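Local coordinates for protein diaminopimelate decarboxylase (Psychromonas ingrahamii, PDB 4XG1) that probably catalyses the pyridoxal phosphate-dependent decarboxylation of meso-diaminopimelate to L-lysine, the last step of lysine biosynthesis by this route, at residues 10-13 with 18-21; 334-339 with 364-369; 221-226 with 265-270; 243-248 with 370-375; 4-9 with 322-327. One frame throughout, in Å; residues are numbered along the deposited sequence.

Contact 1: residues 10-13 with 18-21; sequences GRLF and PVEQ
L12 and V19 are joined by the main backbone bond of this contact. V19 N donates to L12 O at 3.0 Å, and the bond is nearly straight, 173° at the hydrogen. V19 opens helix 19-26, so its N-H has no carbonyl one turn back in the helix to bind. The strand carbonyl of L12 takes that place. P18 is the N-cap residue, and P18 O accepts from Q21 N to close the first turn. P18 CA also lies 3.6 Å from L12 O, a CA-H...O contact beside the main bond.

The second polar link is a salt bridge. R11 NH1 donates to E20 OE1 at 3.2 Å, and the oxygen lies in the guanidinium plane. The two flat groups are turned 59° apart, and the two chains cross at about a right angle. E20 CG sits between its backbone N and carbonyl carbon (chi1 77°), and the chain runs out extended to R11. On the same guanidinium, R11 NE forms a salt bridge with D9, its stronger partner.

F13 and P18 form an antiparallel non-hydrogen-bonded pair. The proline lies over the face of the F13 ring, with CD 4.1 Å from the centroid in a CH-pi contact. P18 CB and F13 CE1 both lie over the R11 guanidinium. Beside this, L12 CD2 packs on V19 CG2 at 4.1 Å.

The first helix thus starts directly from a hairpin strand. The V19 N-H at the helix start is satisfied by the L12 carbonyl, and the arginine charge is probably shared between two acids.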
# COMPACT_ATOMS: atom_id res chain seq x y z
N GLY B 10 -29.94 15.31 12.67
CA GLY B 10 -29.61 14.86 11.29
C GLY B 10 -28.10 14.70 11.05
O GLY B 10 -27.66 14.09 10.07
N ARG B 11 -27.30 15.27 11.95
CA ARG B 11 -25.88 15.39 11.79
C ARG B 11 -25.21 14.18 12.41
O ARG B 11 -25.67 13.69 13.43
CB ARG B 11 -25.36 16.61 12.54
CG ARG B 11 -25.79 17.97 11.99
CD ARG B 11 -25.07 19.10 12.73
NE ARG B 11 -25.35 19.10 14.18
CZ ARG B 11 -24.62 19.71 15.12
NH1 ARG B 11 -23.54 20.41 14.80
NH2 ARG B 11 -24.98 19.62 16.39
N LEU B 12 -24.11 13.74 11.78
CA LEU B 12 -23.36 12.57 12.25
C LEU B 12 -22.41 12.94 13.37
O LEU B 12 -21.72 13.94 13.30
CB LEU B 12 -22.60 11.91 11.10
CG LEU B 12 -21.84 10.62 11.44
CD1 LEU B 12 -22.78 9.45 11.72
CD2 LEU B 12 -20.90 10.27 10.30
N PHE B 13 -22.39 12.13 14.41
CA PHE B 13 -21.61 12.42 15.58
C PHE B 13 -20.70 11.28 15.85
O PHE B 13 -20.99 10.15 15.49
CB PHE B 13 -22.51 12.56 16.82
CG PHE B 13 -22.85 13.98 17.19
CD1 PHE B 13 -23.46 14.84 16.27
CD2 PHE B 13 -22.56 14.46 18.47
CE1 PHE B 13 -23.77 16.15 16.62
CE2 PHE B 13 -22.86 15.77 18.81
CZ PHE B 13 -23.47 16.61 17.89
N PRO B 18 -19.82 16.42 16.82
CA PRO B 18 -20.14 16.35 15.41
C PRO B 18 -18.87 16.09 14.57
O PRO B 18 -17.83 16.69 14.81
CB PRO B 18 -20.72 17.74 15.08
CG PRO B 18 -20.65 18.53 16.33
CD PRO B 18 -19.88 17.77 17.36
N VAL B 19 -18.99 15.23 13.57
CA VAL B 19 -17.88 14.90 12.73
C VAL B 19 -17.46 16.13 11.95
O VAL B 19 -16.30 16.38 11.81
CB VAL B 19 -18.23 13.72 11.82
CG1 VAL B 19 -17.19 13.52 10.73
CG2 VAL B 19 -18.37 12.45 12.65
N GLU B 20 -18.41 16.93 11.48
CA GLU B 20 -18.08 18.14 10.72
C GLU B 20 -17.15 19.05 11.51
O GLU B 20 -16.37 19.79 10.94
CB GLU B 20 -19.35 18.90 10.33
CG GLU B 20 -20.00 19.72 11.44
CD GLU B 20 -21.33 20.35 11.03
OE1 GLU B 20 -22.18 20.59 11.91
OE2 GLU B 20 -21.53 20.60 9.82
N GLN B 21 -17.26 19.02 12.83
CA GLN B 21 -16.50 19.90 13.69
C GLN B 21 -15.04 19.53 13.69
O GLN B 21 -14.17 20.40 13.62
CB GLN B 21 -17.02 19.84 15.12
CG GLN B 21 -16.42 20.86 16.07
CD GLN B 21 -17.21 20.96 17.36
OE1 GLN B 21 -18.39 21.37 17.36
NE2 GLN B 21 -16.58 20.61 18.48

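Contact 2: residues 334-339 with 364-369; sequences QDRPVR and EGDYLV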
# COMPACT_ATOMS: atom_id res chain seq x y z
N GLN B 334 -29.34 23.37 -0.97
CA GLN B 334 -28.58 23.06 -2.18
C GLN B 334 -29.27 21.92 -2.93
O GLN B 334 -29.93 21.08 -2.31
CB GLN B 334 -27.13 22.67 -1.83
CG GLN B 334 -26.13 23.29 -2.82
CD GLN B 334 -24.67 23.24 -2.49
OE1 GLN B 334 -23.85 23.29 -3.40
NE2 GLN B 334 -24.32 23.15 -1.21
N ASP B 335 -29.14 21.91 -4.25
CA ASP B 335 -29.78 20.91 -5.06
C ASP B 335 -28.99 19.58 -5.06
O ASP B 335 -27.86 19.53 -5.52
CB ASP B 335 -29.94 21.51 -6.47
CG ASP B 335 -30.26 20.47 -7.54
OD1 ASP B 335 -31.45 20.06 -7.74
OD2 ASP B 335 -29.31 20.07 -8.21
N ARG B 336 -29.61 18.51 -4.53
CA ARG B 336 -28.96 17.21 -4.36
C ARG B 336 -29.75 16.07 -4.99
O ARG B 336 -30.36 15.25 -4.29
CB ARG B 336 -28.72 16.92 -2.88
CG ARG B 336 -27.67 17.83 -2.28
CD ARG B 336 -27.24 17.37 -0.90
NE ARG B 336 -26.16 18.22 -0.42
CZ ARG B 336 -26.33 19.37 0.22
NH1 ARG B 336 -27.54 19.84 0.48
NH2 ARG B 336 -25.27 20.08 0.61
N PRO B 337 -29.71 15.99 -6.33
CA PRO B 337 -30.40 14.89 -7.00
C PRO B 337 -29.79 13.53 -6.62
O PRO B 337 -28.58 13.37 -6.72
CB PRO B 337 -30.23 15.20 -8.50
CG PRO B 337 -29.14 16.21 -8.60
CD PRO B 337 -29.02 16.89 -7.27
N VAL B 338 -30.61 12.60 -6.15
CA VAL B 338 -30.14 11.25 -5.87
C VAL B 338 -29.67 10.64 -7.17
O VAL B 338 -30.37 10.69 -8.19
CB VAL B 338 -31.23 10.37 -5.28
N ARG B 339 -28.45 10.09 -7.15
CA ARG B 339 -27.92 9.41 -8.32
C ARG B 339 -27.02 8.24 -7.89
O ARG B 339 -26.76 8.03 -6.69
CB ARG B 339 -27.24 10.43 -9.25
N GLU B 364 -21.23 19.07 -4.75
CA GLU B 364 -19.82 19.37 -4.67
C GLU B 364 -19.60 20.14 -3.40
O GLU B 364 -20.44 20.95 -3.01
CB GLU B 364 -19.36 20.15 -5.89
CG GLU B 364 -19.60 19.39 -7.18
CD GLU B 364 -18.91 20.01 -8.36
OE1 GLU B 364 -18.54 21.20 -8.27
OE2 GLU B 364 -18.73 19.33 -9.40
N GLY B 365 -18.53 19.79 -2.67
CA GLY B 365 -18.20 20.39 -1.39
C GLY B 365 -18.66 19.61 -0.21
O GLY B 365 -18.21 19.85 0.89
N ASP B 366 -19.55 18.66 -0.42
CA ASP B 366 -20.03 17.81 0.69
C ASP B 366 -18.94 16.88 1.24
O ASP B 366 -18.07 16.43 0.50
CB ASP B 366 -21.19 16.93 0.21
CG ASP B 366 -22.51 17.67 0.11
OD1 ASP B 366 -22.68 18.68 0.83
OD2 ASP B 366 -23.39 17.24 -0.71
N TYR B 367 -19.07 16.54 2.51
CA TYR B 367 -18.24 15.56 3.16
C TYR B 367 -18.90 14.17 3.19
O TYR B 367 -20.08 14.05 3.51
CB TYR B 367 -17.95 15.98 4.59
CG TYR B 367 -17.03 17.14 4.69
CD1 TYR B 367 -15.74 17.05 4.21
CD2 TYR B 367 -17.43 18.31 5.28
CE1 TYR B 367 -14.86 18.11 4.30
CE2 TYR B 367 -16.56 19.39 5.38
CZ TYR B 367 -15.27 19.28 4.88
OH TYR B 367 -14.39 20.33 4.97
N LEU B 368 -18.14 13.13 2.86
CA LEU B 368 -18.60 11.74 2.99
C LEU B 368 -17.75 10.99 3.98
O LEU B 368 -16.62 11.33 4.24
CB LEU B 368 -18.51 11.03 1.66
CG LEU B 368 -19.42 11.57 0.57
CD1 LEU B 368 -19.16 10.89 -0.75
CD2 LEU B 368 -20.85 11.34 1.00
N VAL B 369 -18.34 9.97 4.57
CA VAL B 369 -17.72 9.20 5.63
C VAL B 369 -17.69 7.77 5.11
O VAL B 369 -18.72 7.24 4.69
CB VAL B 369 -18.56 9.28 6.92
CG1 VAL B 369 -18.18 8.21 7.90
CG2 VAL B 369 -18.40 10.65 7.55
O HOH W 1 -21.39 23.10 -4.67
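R336 and D366 bridge two backbones that stay well apart, the nearest CA pair being R336 and E364 at 9.4 Å. The contact is made by side chains and by one water that reaches a backbone carbonyl.

R336 meets D366 from the opposite direction and grips it side-on. R336 NE donates to D366 OD2 at 3.0 Å, at an angle of 174°. R336 NH2 donates, also at 3.0 Å, to D366 OD1, which lies somewhat out of the guanidinium plane. Each carboxylate oxygen uses its syn lone pair. The two flat groups are nearly coplanar, 25° apart. The R336 chain is extended from CG to NE, which carries the guanidinium across the gap.

Both groups have further partners. D366 OD2 also accepts from A363 N. R336 NH1 makes a salt bridge to D332, and Y330 offers a cation-pi contact. The two acids, D366 and D332, probably share and balance the arginine charge.

Q334 and E364 are linked only through water 1. It donates to Q334 OE1 at 2.8 Å and to E364 O at 2.9 Å. Q334 NE2 is held by D332.

The arrangement is a bidentate Arg-Asp salt bridge between two loops. One leads into strand 338-344 and the other into strand 367-371, both in the mixed sheet of the beta domain found in this decarboxylase family.

Contact 3: residues 221-226 with 265-270; sequences LIDLLA and AGRSLK
I222 and L269, with D223 and R267 beside them, make a small helix-to-loop contact on the outside of the TIM barrel. Helix 209-227 supplies the first segment, near its C-terminal end. The loop between helix 253-262 and strand 270-273 supplies the second. The backbones are far apart: the closest CA pair, I222 and L269, is at 10.1 Å. Side chains alone span the gap.

The apolar half is a single touch. I222 and L269 reach toward each other tip to tip, and CD1 of I222 meets CD2 of L269 at 3.4 Å. CG1 of I222 stands anti to the carbonyl carbon (chi1 -80°), and CD1 continues the chain outward to the leucine. Both residues also rest on L235, in strand 234-236.

In the polar half D223 and R267 are partly exposed, whereas I222 is buried. R267 comes at D223 from the opposite direction with an extended chain from CG to NE. One nitrogen does all the touching: R267 NH2 lies 2.7 Å from D223 OD1 and 2.8 Å from D223 OD2. The near-equal distances put NH2 in front of the carboxylate, between its oxygens; the planes are 13° apart. The resulting hydrogen bonds are bent and weak, so charge attraction probably does most of the work. The helix itself is held by its own bonds, such as A226 N to I222 O.

L269 O accepts from H52. The contact belongs to the outer helical layer of a beta/alpha (TIM) barrel; it joins helix 209-227 to the loop entering strand 270-273, over L235 of the strand between them.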
# COMPACT_ATOMS: atom_id res chain seq x y z
N LEU B 221 -3.59 -32.40 19.63
CA LEU B 221 -2.12 -32.31 19.45
C LEU B 221 -1.40 -32.03 20.77
O LEU B 221 -0.28 -32.51 20.98
CB LEU B 221 -1.75 -31.21 18.45
CG LEU B 221 -0.27 -30.79 18.40
CD1 LEU B 221 0.61 -31.95 17.96
CD2 LEU B 221 -0.03 -29.61 17.46
N ILE B 222 -2.01 -31.20 21.61
CA ILE B 222 -1.39 -30.86 22.87
C ILE B 222 -1.22 -32.11 23.71
O ILE B 222 -0.11 -32.40 24.20
CB ILE B 222 -2.23 -29.84 23.64
CG1 ILE B 222 -1.98 -28.45 23.06
CG2 ILE B 222 -1.88 -29.91 25.13
CD1 ILE B 222 -3.00 -27.42 23.49
N ASP B 223 -2.31 -32.86 23.80
CA ASP B 223 -2.33 -34.14 24.50
C ASP B 223 -1.27 -35.10 23.97
O ASP B 223 -0.46 -35.63 24.73
CB ASP B 223 -3.72 -34.74 24.45
CG ASP B 223 -4.73 -33.91 25.23
OD1 ASP B 223 -4.30 -33.01 26.00
OD2 ASP B 223 -5.94 -34.14 25.09
N LEU B 224 -1.21 -35.26 22.65
CA LEU B 224 -0.15 -36.08 22.07
C LEU B 224 1.22 -35.60 22.49
O LEU B 224 2.15 -36.40 22.59
CB LEU B 224 -0.28 -36.16 20.55
CG LEU B 224 -1.51 -36.98 20.14
CD1 LEU B 224 -1.81 -36.77 18.67
CD2 LEU B 224 -1.32 -38.46 20.45
N LEU B 225 1.36 -34.30 22.71
CA LEU B 225 2.66 -33.72 23.13
C LEU B 225 2.92 -33.97 24.61
O LEU B 225 4.06 -34.21 24.99
CB LEU B 225 2.76 -32.22 22.83
CG LEU B 225 2.89 -31.76 21.38
CD1 LEU B 225 2.44 -30.31 21.25
CD2 LEU B 225 4.30 -31.94 20.84
N ALA B 226 1.87 -33.90 25.43
CA ALA B 226 2.00 -34.29 26.84
C ALA B 226 2.60 -35.70 26.92
O ALA B 226 3.73 -35.87 27.43
CB ALA B 226 0.66 -34.21 27.55
N ALA B 265 -14.02 -26.73 28.63
CA ALA B 265 -14.54 -27.89 29.35
C ALA B 265 -14.05 -27.90 30.78
O ALA B 265 -14.57 -27.15 31.60
CB ALA B 265 -14.15 -29.19 28.61
N GLY B 266 -13.04 -28.73 31.07
CA GLY B 266 -12.32 -28.68 32.35
C GLY B 266 -10.84 -28.75 32.09
O GLY B 266 -10.21 -29.77 32.37
N ARG B 267 -10.29 -27.67 31.50
CA ARG B 267 -8.83 -27.42 31.42
C ARG B 267 -8.42 -26.08 32.02
O ARG B 267 -9.21 -25.16 32.14
CB ARG B 267 -8.32 -27.43 29.97
CG ARG B 267 -7.97 -28.79 29.42
CD ARG B 267 -7.89 -28.68 27.92
NE ARG B 267 -7.06 -29.71 27.32
CZ ARG B 267 -7.50 -30.67 26.52
NH1 ARG B 267 -8.79 -30.74 26.18
NH2 ARG B 267 -6.62 -31.56 26.05
N SER B 268 -7.15 -26.00 32.39
CA SER B 268 -6.61 -24.76 32.93
C SER B 268 -5.58 -24.12 31.97
O SER B 268 -4.87 -23.20 32.34
CB SER B 268 -6.01 -25.02 34.32
OG SER B 268 -4.70 -25.55 34.24
N LEU B 269 -5.52 -24.63 30.73
CA LEU B 269 -4.56 -24.16 29.73
C LEU B 269 -4.84 -22.72 29.35
O LEU B 269 -6.00 -22.35 29.09
CB LEU B 269 -4.61 -25.01 28.47
CG LEU B 269 -3.43 -24.75 27.52
CD1 LEU B 269 -2.09 -25.14 28.11
CD2 LEU B 269 -3.63 -25.50 26.23
N LYS B 270 -3.78 -21.94 29.28
CA LYS B 270 -3.93 -20.52 29.05
C LYS B 270 -4.23 -20.24 27.59
O LYS B 270 -3.50 -20.68 26.71
CB LYS B 270 -2.65 -19.77 29.44
CG LYS B 270 -2.88 -18.28 29.59
CD LYS B 270 -1.59 -17.54 29.80
CE LYS B 270 -1.83 -16.15 30.32
NZ LYS B 270 -0.55 -15.40 30.42

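Contact 4: residues 243-248 with 370-375; sequences VPYDDE and IRSTGA
The CD1-CE1 side of the Y245 ring meets S372 CB obliquely, with Y245 CD1 and S372 CB 3.5 Å apart. Y245 CG lies beside the backbone N (chi1 -77°), which turns the ring to the serine. S372 O sits at the ring edge, in plane, 3.5 Å from Y245 CE1.

Waters make the polar links. Y245 OH donates to water 2 at 2.6 Å. That water donates to A375 O at 2.7 Å and to S372 O at 3.1 Å. Water 3 lies between Y245 O and S372 OG, though its approach to OG is doubtfully short.

The loop 243-248 follows barrel strand 234-236 at the C-terminal end of the barrel strands, where this family holds its cofactor. Segment 370-375 leaves strand 367-371 of the beta domain. The contact therefore spans the two domains beside the active site. The Y245 side chain is about 5 Å from the bound pyridoxal-lysine.

Further out, Y245 OH is bonded to R277 NH1, a predicted substrate and cofactor residue. S372 OG binds N282 OD1. E248 OE1 takes two backbone donors: D246 N at 2.9 Å on its syn lone pair, and Y245 N at 3.0 Å from above the carboxylate plane.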
# COMPACT_ATOMS: atom_id res chain seq x y z
N VAL B 243 -16.11 -9.03 10.81
CA VAL B 243 -16.97 -7.96 11.22
C VAL B 243 -17.99 -7.68 10.13
O VAL B 243 -17.80 -8.09 8.99
CB VAL B 243 -16.22 -6.65 11.53
CG1 VAL B 243 -15.24 -6.84 12.66
CG2 VAL B 243 -15.51 -6.09 10.30
N PRO B 244 -19.05 -6.95 10.48
CA PRO B 244 -20.02 -6.47 9.47
C PRO B 244 -19.54 -5.26 8.71
O PRO B 244 -19.38 -4.18 9.31
CB PRO B 244 -21.27 -6.12 10.32
CG PRO B 244 -20.74 -5.78 11.68
CD PRO B 244 -19.54 -6.70 11.87
N TYR B 245 -19.27 -5.45 7.41
CA TYR B 245 -18.92 -4.37 6.50
C TYR B 245 -20.16 -3.90 5.72
O TYR B 245 -20.43 -2.71 5.63
CB TYR B 245 -17.82 -4.82 5.50
CG TYR B 245 -16.42 -4.86 6.09
CD1 TYR B 245 -15.71 -3.68 6.32
CD2 TYR B 245 -15.82 -6.07 6.44
CE1 TYR B 245 -14.45 -3.71 6.88
CE2 TYR B 245 -14.54 -6.10 7.00
CZ TYR B 245 -13.87 -4.91 7.21
OH TYR B 245 -12.61 -4.92 7.73
N ASP B 246 -20.84 -4.88 5.12
CA ASP B 246 -22.05 -4.69 4.31
C ASP B 246 -23.22 -5.38 5.04
O ASP B 246 -23.85 -4.79 5.93
CB ASP B 246 -21.81 -5.28 2.91
CG ASP B 246 -22.98 -5.02 1.92
OD1 ASP B 246 -24.01 -4.43 2.31
OD2 ASP B 246 -22.83 -5.36 0.72
N ASP B 247 -23.43 -6.67 4.74
CA ASP B 247 -24.60 -7.45 5.16
C ASP B 247 -24.22 -8.69 6.00
O ASP B 247 -25.09 -9.48 6.36
CB ASP B 247 -25.41 -7.87 3.93
CG ASP B 247 -24.61 -8.74 2.95
OD1 ASP B 247 -23.37 -8.85 3.11
OD2 ASP B 247 -25.21 -9.31 2.00
N GLU B 248 -22.95 -8.82 6.35
CA GLU B 248 -22.47 -10.01 7.05
C GLU B 248 -22.97 -10.01 8.51
O GLU B 248 -23.21 -8.96 9.09
CB GLU B 248 -20.92 -10.06 7.05
CG GLU B 248 -20.28 -10.10 5.68
CD GLU B 248 -19.88 -8.71 5.11
OE1 GLU B 248 -20.32 -7.66 5.61
OE2 GLU B 248 -19.12 -8.69 4.11
N ILE B 370 -16.51 7.17 5.13
CA ILE B 370 -16.32 5.79 4.72
C ILE B 370 -16.20 5.03 6.00
O ILE B 370 -15.31 5.31 6.81
CB ILE B 370 -15.03 5.64 3.92
CG1 ILE B 370 -15.11 6.60 2.75
CG2 ILE B 370 -14.85 4.23 3.40
CD1 ILE B 370 -13.77 6.96 2.20
N ARG B 371 -17.11 4.09 6.19
CA ARG B 371 -17.15 3.38 7.44
C ARG B 371 -16.23 2.18 7.45
O ARG B 371 -15.83 1.69 6.41
CB ARG B 371 -18.56 2.97 7.76
CG ARG B 371 -19.44 4.14 8.16
CD ARG B 371 -20.78 3.72 8.78
NE ARG B 371 -20.69 2.46 9.52
CZ ARG B 371 -20.33 2.32 10.80
NH1 ARG B 371 -20.02 3.37 11.56
NH2 ARG B 371 -20.27 1.08 11.33
N SER B 372 -15.88 1.73 8.65
CA SER B 372 -15.21 0.47 8.85
C SER B 372 -13.80 0.49 8.37
O SER B 372 -13.31 -0.47 7.76
CB SER B 372 -15.96 -0.68 8.16
OG SER B 372 -17.35 -0.58 8.38
N THR B 373 -13.12 1.59 8.64
CA THR B 373 -11.80 1.80 8.12
C THR B 373 -10.77 1.88 9.24
O THR B 373 -9.65 2.32 9.04
CB THR B 373 -11.72 3.07 7.28
OG1 THR B 373 -12.07 4.18 8.10
CG2 THR B 373 -12.61 3.00 6.10
N GLY B 374 -11.14 1.42 10.42
CA GLY B 374 -10.23 1.47 11.55
C GLY B 374 -9.17 0.36 11.53
O GLY B 374 -8.19 0.43 12.28
N ALA B 375 -9.39 -0.67 10.71
CA ALA B 375 -8.47 -1.77 10.59
C ALA B 375 -8.00 -1.90 9.15
O ALA B 375 -8.80 -1.87 8.23
CB ALA B 375 -9.15 -3.04 11.00
O HOH W 2 -11.31 -2.75 8.21
O HOH W 3 -18.74 -0.56 6.38

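Contact 5: residues 4-9 with 322-327; sequences FNYQND and NIIPLN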
# COMPACT_ATOMS: atom_id res chain seq x y z
N PHE B 4 -20.48 6.05 16.31
CA PHE B 4 -20.73 6.91 15.17
C PHE B 4 -22.21 6.82 14.95
O PHE B 4 -22.70 5.79 14.52
CB PHE B 4 -19.94 6.44 13.93
CG PHE B 4 -18.45 6.54 14.10
CD1 PHE B 4 -17.79 7.73 13.86
CD2 PHE B 4 -17.71 5.45 14.53
CE1 PHE B 4 -16.43 7.83 14.03
CE2 PHE B 4 -16.34 5.55 14.70
CZ PHE B 4 -15.70 6.75 14.45
N ASN B 5 -22.92 7.90 15.23
CA ASN B 5 -24.37 7.90 15.36
C ASN B 5 -24.98 9.20 14.82
O ASN B 5 -24.53 10.28 15.17
CB ASN B 5 -24.76 7.73 16.84
CG ASN B 5 -24.23 6.43 17.44
OD1 ASN B 5 -23.61 6.45 18.51
ND2 ASN B 5 -24.47 5.30 16.77
N TYR B 6 -25.98 9.07 13.96
CA TYR B 6 -26.74 10.22 13.49
C TYR B 6 -27.62 10.71 14.64
O TYR B 6 -28.02 9.93 15.52
CB TYR B 6 -27.61 9.85 12.31
CG TYR B 6 -26.89 9.75 10.98
CD1 TYR B 6 -26.35 10.87 10.39
CD2 TYR B 6 -26.81 8.55 10.29
CE1 TYR B 6 -25.71 10.80 9.16
CE2 TYR B 6 -26.19 8.46 9.05
CZ TYR B 6 -25.63 9.59 8.49
OH TYR B 6 -25.00 9.53 7.28
N GLN B 7 -27.91 12.00 14.68
CA GLN B 7 -28.73 12.52 15.77
C GLN B 7 -30.04 13.10 15.28
O GLN B 7 -30.23 13.26 14.06
CB GLN B 7 -27.92 13.51 16.58
CG GLN B 7 -26.78 12.80 17.29
CD GLN B 7 -26.35 13.51 18.54
OE1 GLN B 7 -26.61 14.69 18.71
NE2 GLN B 7 -25.67 12.79 19.42
N ASN B 8 -30.96 13.38 16.22
CA ASN B 8 -32.30 13.89 15.86
C ASN B 8 -32.09 15.13 14.99
O ASN B 8 -32.80 15.35 14.01
CB ASN B 8 -33.15 14.20 17.10
N ASP B 9 -31.06 15.88 15.34
CA ASP B 9 -30.48 16.91 14.48
C ASP B 9 -30.36 16.55 12.97
O ASP B 9 -30.64 17.38 12.11
CB ASP B 9 -29.09 17.25 15.03
CG ASP B 9 -28.60 18.61 14.58
OD1 ASP B 9 -29.01 19.09 13.50
OD2 ASP B 9 -27.79 19.19 15.34
N ASN B 322 -19.02 0.78 3.49
CA ASN B 322 -20.19 1.61 3.41
C ASN B 322 -19.75 3.09 3.35
O ASN B 322 -18.84 3.49 4.06
CB ASN B 322 -21.09 1.36 4.62
CG ASN B 322 -22.49 1.96 4.46
OD1 ASN B 322 -22.97 2.19 3.35
ND2 ASN B 322 -23.14 2.17 5.56
N ILE B 323 -20.41 3.87 2.51
CA ILE B 323 -20.13 5.29 2.33
C ILE B 323 -21.42 6.08 2.57
O ILE B 323 -22.39 5.91 1.83
CB ILE B 323 -19.59 5.57 0.94
CG1 ILE B 323 -18.34 4.71 0.69
CG2 ILE B 323 -19.25 7.05 0.81
CD1 ILE B 323 -17.70 4.89 -0.69
N ILE B 324 -21.41 6.92 3.60
CA ILE B 324 -22.59 7.62 4.07
C ILE B 324 -22.34 9.13 4.19
O ILE B 324 -21.21 9.56 4.38
CB ILE B 324 -23.04 7.10 5.44
CG1 ILE B 324 -22.02 7.41 6.51
CG2 ILE B 324 -23.29 5.62 5.34
CD1 ILE B 324 -22.44 6.94 7.89
N PRO B 325 -23.41 9.94 4.11
CA PRO B 325 -23.26 11.39 4.12
C PRO B 325 -23.04 11.89 5.53
O PRO B 325 -23.36 11.21 6.48
CB PRO B 325 -24.60 11.90 3.56
CG PRO B 325 -25.58 10.87 3.98
CD PRO B 325 -24.84 9.55 3.97
N LEU B 326 -22.50 13.09 5.64
CA LEU B 326 -22.23 13.69 6.93
C LEU B 326 -23.52 14.19 7.59
O LEU B 326 -23.60 14.29 8.82
CB LEU B 326 -21.24 14.82 6.73
CG LEU B 326 -20.57 15.33 7.99
CD1 LEU B 326 -19.75 14.23 8.66
CD2 LEU B 326 -19.69 16.52 7.66
N ASN B 327 -24.53 14.48 6.77
CA ASN B 327 -25.84 14.93 7.23
C ASN B 327 -27.00 14.29 6.45
O ASN B 327 -27.00 14.27 5.20
CB ASN B 327 -25.94 16.45 7.08
CG ASN B 327 -27.03 17.06 7.95
OD1 ASN B 327 -27.80 16.36 8.62
ND2 ASN B 327 -27.07 18.38 7.96
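Y6 carries nearly all of this contact, reaching with its hydroxyl across to I324 and P325. Its CG stands anti to the carbonyl carbon (chi1 -78°), which lays the ring over toward strand 323-325. The nearest CA atoms, of Y6 and N327, are 7.9 Å apart.

Y6 crosses P325 at about a right angle. The hydroxyl comes in beside the proline ring, with Y6 OH 3.3 Å from P325 CD. It donates to the backbone carbonyl of the same residue, with Y6 OH to P325 O modelled at 2.5 Å, a length that is doubtful at this resolution. That carbonyl oxygen lies near the plane of the tyrosine ring, at its edge. L326 O lies near the same plane but further off, 4.1 Å from Y6 CE1.

Against I324 the tyrosine slides past in the opposite direction. I324 CD1 meets Y6 CZ obliquely at 4.2 Å, and I324 CB is 3.6 Å from Y6 OH. The first torsion of I324 (67°) places CG1 between backbone N and carbonyl carbon, and the extended chain beyond it brings CD1 beside the phenol.

Y6 also packs on L12, and I324 on V369 and R371. Alongside the backbone bond of L12 with L326, Y6 ties the edge strand 4-6 of the N-terminal antiparallel sheet to strand 323-325 of the mixed sheet, in the beta domain of the family.

In the fold
Contact 4 is the most buried, near the active site, and works through waters and a tyrosine. Contacts 1, 2 and 5 are partly buried on the beta-domain side. Contact 3 is also partly buried but lies on the opposite side of the chain's centre from these three, on the TIM barrel, about 50 Å from contact 1 by centres. Contacts 1 and 5 share the small N-terminal sheet, and F13 N meets N5 O at 2.9 Å. Contacts 2, 4 and 5 share the mixed sheet, where strand 367-371 pairs with 323-325. Contacts 1, 2 and 3 each carry an arginine-acid salt bridge. Contact 5 relies on one phenol and a carbonyl.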